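Local coordinates for protein magnesium transporter (Enterococcus faecalis, PDB 2OUX) that probably transports magnesium ions across the cell membrane as a homodimer, this chain being the cytosolic part with its MgtE N domain and paired CBS domains, at residues A[102-105]-A[106-110]. Numbering follows the deposited sequence.
With MG (magnesium ion), chain D.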
ATOM      1  N   VAL A 102       7.443 -15.494  13.543  1.00 28.51           N
ATOM      2  CA  VAL A 102       7.231 -16.890  13.183  1.00 28.52           C
ATOM      3  C   VAL A 102       8.257 -17.337  12.140  1.00 29.20           C
ATOM      4  O   VAL A 102       8.820 -18.426  12.248  1.00 28.97           O
ATOM      5  CB  VAL A 102       5.796 -17.118  12.637  1.00 28.87           C
ATOM      6  CG1 VAL A 102       5.719 -18.431  11.872  1.00 29.37           C
ATOM      7  CG2 VAL A 102       4.811 -17.141  13.785  1.00 27.95           C
ATOM      8  N   ASP A 103       8.514 -16.499  11.140  1.00 28.96           N
ATOM      9  CA  ASP A 103       9.481 -16.857  10.112  1.00 29.77           C
ATOM     10  C   ASP A 103      10.880 -17.034  10.688  1.00 32.07           C
ATOM     11  O   ASP A 103      11.570 -18.007  10.373  1.00 34.54           O
ATOM     12  CB  ASP A 103       9.519 -15.801   8.996  1.00 27.72           C
ATOM     13  CG  ASP A 103       8.271 -15.815   8.146  1.00 26.60           C
ATOM     14  OD1 ASP A 103       7.382 -16.617   8.469  1.00 23.15           O
ATOM     15  OD2 ASP A 103       8.175 -15.025   7.174  1.00 22.62           O
ATOM     16  N   LEU A 104      11.305 -16.089  11.520  1.00 32.63           N
ATOM     17  CA  LEU A 104      12.626 -16.155  12.125  1.00 32.35           C
ATOM     18  C   LEU A 104      12.738 -17.494  12.853  1.00 33.28           C
ATOM     19  O   LEU A 104      13.650 -18.280  12.598  1.00 33.15           O
ATOM     20  CB  LEU A 104      12.808 -15.003  13.116  1.00 34.36           C
ATOM     21  CG  LEU A 104      14.218 -14.599  13.568  1.00 37.69           C
ATOM     22  CD1 LEU A 104      15.044 -15.830  13.869  1.00 36.18           C
ATOM     23  CD2 LEU A 104      14.888 -13.777  12.481  1.00 39.98           C
ATOM     24  N   LEU A 105      11.798 -17.753  13.751  1.00 33.46           N
ATOM     25  CA  LEU A 105      11.799 -18.990  14.517  1.00 34.82           C
ATOM     26  C   LEU A 105      11.893 -20.246  13.655  1.00 37.47           C
ATOM     27  O   LEU A 105      12.683 -21.144  13.951  1.00 38.75           O
ATOM     28  CB  LEU A 105      10.561 -19.044  15.400  1.00 31.29           C
ATOM     29  CG  LEU A 105      10.600 -17.928  16.447  1.00 32.46           C
ATOM     30  CD1 LEU A 105       9.347 -17.964  17.294  1.00 32.32           C
ATOM     31  CD2 LEU A 105      11.838 -18.101  17.324  1.00 34.66           C
ATOM     32  N   ASN A 106      11.109 -20.312  12.585  1.00 38.76           N
ATOM     33  CA  ASN A 106      11.151 -21.477  11.710  1.00 41.25           C
ATOM     34  C   ASN A 106      12.480 -21.622  10.983  1.00 43.69           C
ATOM     35  O   ASN A 106      12.719 -22.625  10.313  1.00 43.23           O
ATOM     36  CB  ASN A 106      10.006 -21.431  10.697  1.00 39.53           C
ATOM     37  CG  ASN A 106       8.658 -21.548  11.358  1.00 37.82           C
ATOM     38  OD1 ASN A 106       8.478 -22.348  12.263  1.00 36.87           O
ATOM     39  ND2 ASN A 106       7.701 -20.751  10.909  1.00 42.75           N
HETATM   40  N   MSE A 107      13.348 -20.625  11.120  1.00 47.76           N
HETATM   41  CA  MSE A 107      14.656 -20.666  10.477  1.00 52.59           C
HETATM   42  C   MSE A 107      15.728 -21.165  11.435  1.00 54.37           C
HETATM   43  O   MSE A 107      16.661 -21.852  11.030  1.00 55.02           O
HETATM   44  CB  MSE A 107      15.040 -19.282   9.956  1.00 56.08           C
HETATM   45  CG  MSE A 107      14.319 -18.901   8.680  1.00 62.33           C
HETATM   46 SE   MSE A 107      14.775 -20.059   7.185  1.00 70.17          SE
HETATM   47  CE  MSE A 107      13.506 -21.499   7.483  1.00 67.45           C
ATOM     48  N   LEU A 108      15.592 -20.816  12.705  1.00 56.29           N
ATOM     49  CA  LEU A 108      16.553 -21.243  13.709  1.00 57.44           C
ATOM     50  C   LEU A 108      16.454 -22.753  13.861  1.00 58.92           C
ATOM     51  O   LEU A 108      15.464 -23.361  13.450  1.00 59.41           O
ATOM     52  CB  LEU A 108      16.244 -20.580  15.048  1.00 57.54           C
ATOM     53  CG  LEU A 108      16.148 -19.054  15.060  1.00 57.89           C
ATOM     54  CD1 LEU A 108      15.746 -18.590  16.450  1.00 55.60           C
ATOM     55  CD2 LEU A 108      17.479 -18.443  14.642  1.00 58.34           C
ATOM     56  N   ASP A 109      17.487 -23.354  14.446  1.00 60.24           N
ATOM     57  CA  ASP A 109      17.510 -24.794  14.674  1.00 60.15           C
ATOM     58  C   ASP A 109      16.380 -25.143  15.638  1.00 59.64           C
ATOM     59  O   ASP A 109      15.995 -24.324  16.469  1.00 59.34           O
ATOM     60  CB  ASP A 109      18.867 -25.204  15.257  1.00 61.42           C
ATOM     61  CG  ASP A 109      20.003 -25.052  14.253  1.00 61.69           C
ATOM     62  OD1 ASP A 109      21.182 -25.104  14.662  1.00 60.75           O
ATOM     63  OD2 ASP A 109      19.716 -24.889  13.047  1.00 62.46           O
ATOM     64  N   LYS A 110      15.847 -26.353  15.523  1.00 59.70           N
ATOM     65  CA  LYS A 110      14.747 -26.778  16.382  1.00 60.60           C
ATOM     66  C   LYS A 110      14.976 -26.484  17.866  1.00 60.63           C
ATOM     67  O   LYS A 110      14.015 -26.273  18.607  1.00 60.39           O
ATOM     68  CB  LYS A 110      14.468 -28.272  16.182  1.00 61.88           C
ATOM     69  CG  LYS A 110      14.099 -28.645  14.744  1.00 63.79           C
ATOM     70  CD  LYS A 110      12.889 -27.856  14.224  1.00 63.44           C
ATOM     71  CE  LYS A 110      11.609 -28.164  15.003  1.00 63.03           C
ATOM     72  NZ  LYS A 110      10.427 -27.417  14.476  1.00 60.52           N
TER
HETATM   73 MG    MG D 402       5.297 -16.785   7.666  1.00 32.96          MG
HETATM   74  O   HOH W   1       5.545 -14.865   6.508  1.00 21.72           O
HETATM   75  O   HOH W   2       5.020 -19.119   8.140  1.00 24.36           O
HETATM   76  O   HOH W   3       6.074 -17.804   5.968  1.00 31.97           O
HETATM   77  O   HOH W   4       4.636 -15.930   9.463  1.00 23.34           O
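Leu104, on helix 98-107 of the helical MgtE N domain, meets Leu108 four residues on. From its CB, 3.8 Å from Leu105 O, the Leu108 side chain runs back along the helix because CG stands anti to its own carbonyl carbon (chi1 -55°). Leu108 CG lies 3.6 Å from Leu104 CD1. The branches then part: Leu108 CD2 keeps to Leu104 CD1 at 3.7 Å, whereas Leu108 CD1 also reaches Leu105 CD2 at 4.0 Å. Leu81 of helix 79-83 touches both Leu104 and Leu108, and Tyr116 of helix 110-118 touches Leu108, so this apolar group joins neighbouring helices of the domain.

The backbone spacing is mixed here: Asn106 N donates to Val102 O (N-H...O 162°), whereas Leu104 O accepts from both Met107 N, above its carbonyl plane, and Leu108 N. The Asn106 amide folds back alongside Val102, where Asn106 ND2 lies 3.2 Å from Val102 CG1.

On another side of the helix, Asp103 serves a magnesium site completed by Ala141 O and four waters: Asp103 OD1 binds the ion at 2.2 Å, while Asp103 OD2 accepts a hydrogen bond from one of those metal-bound waters at 2.7 Å.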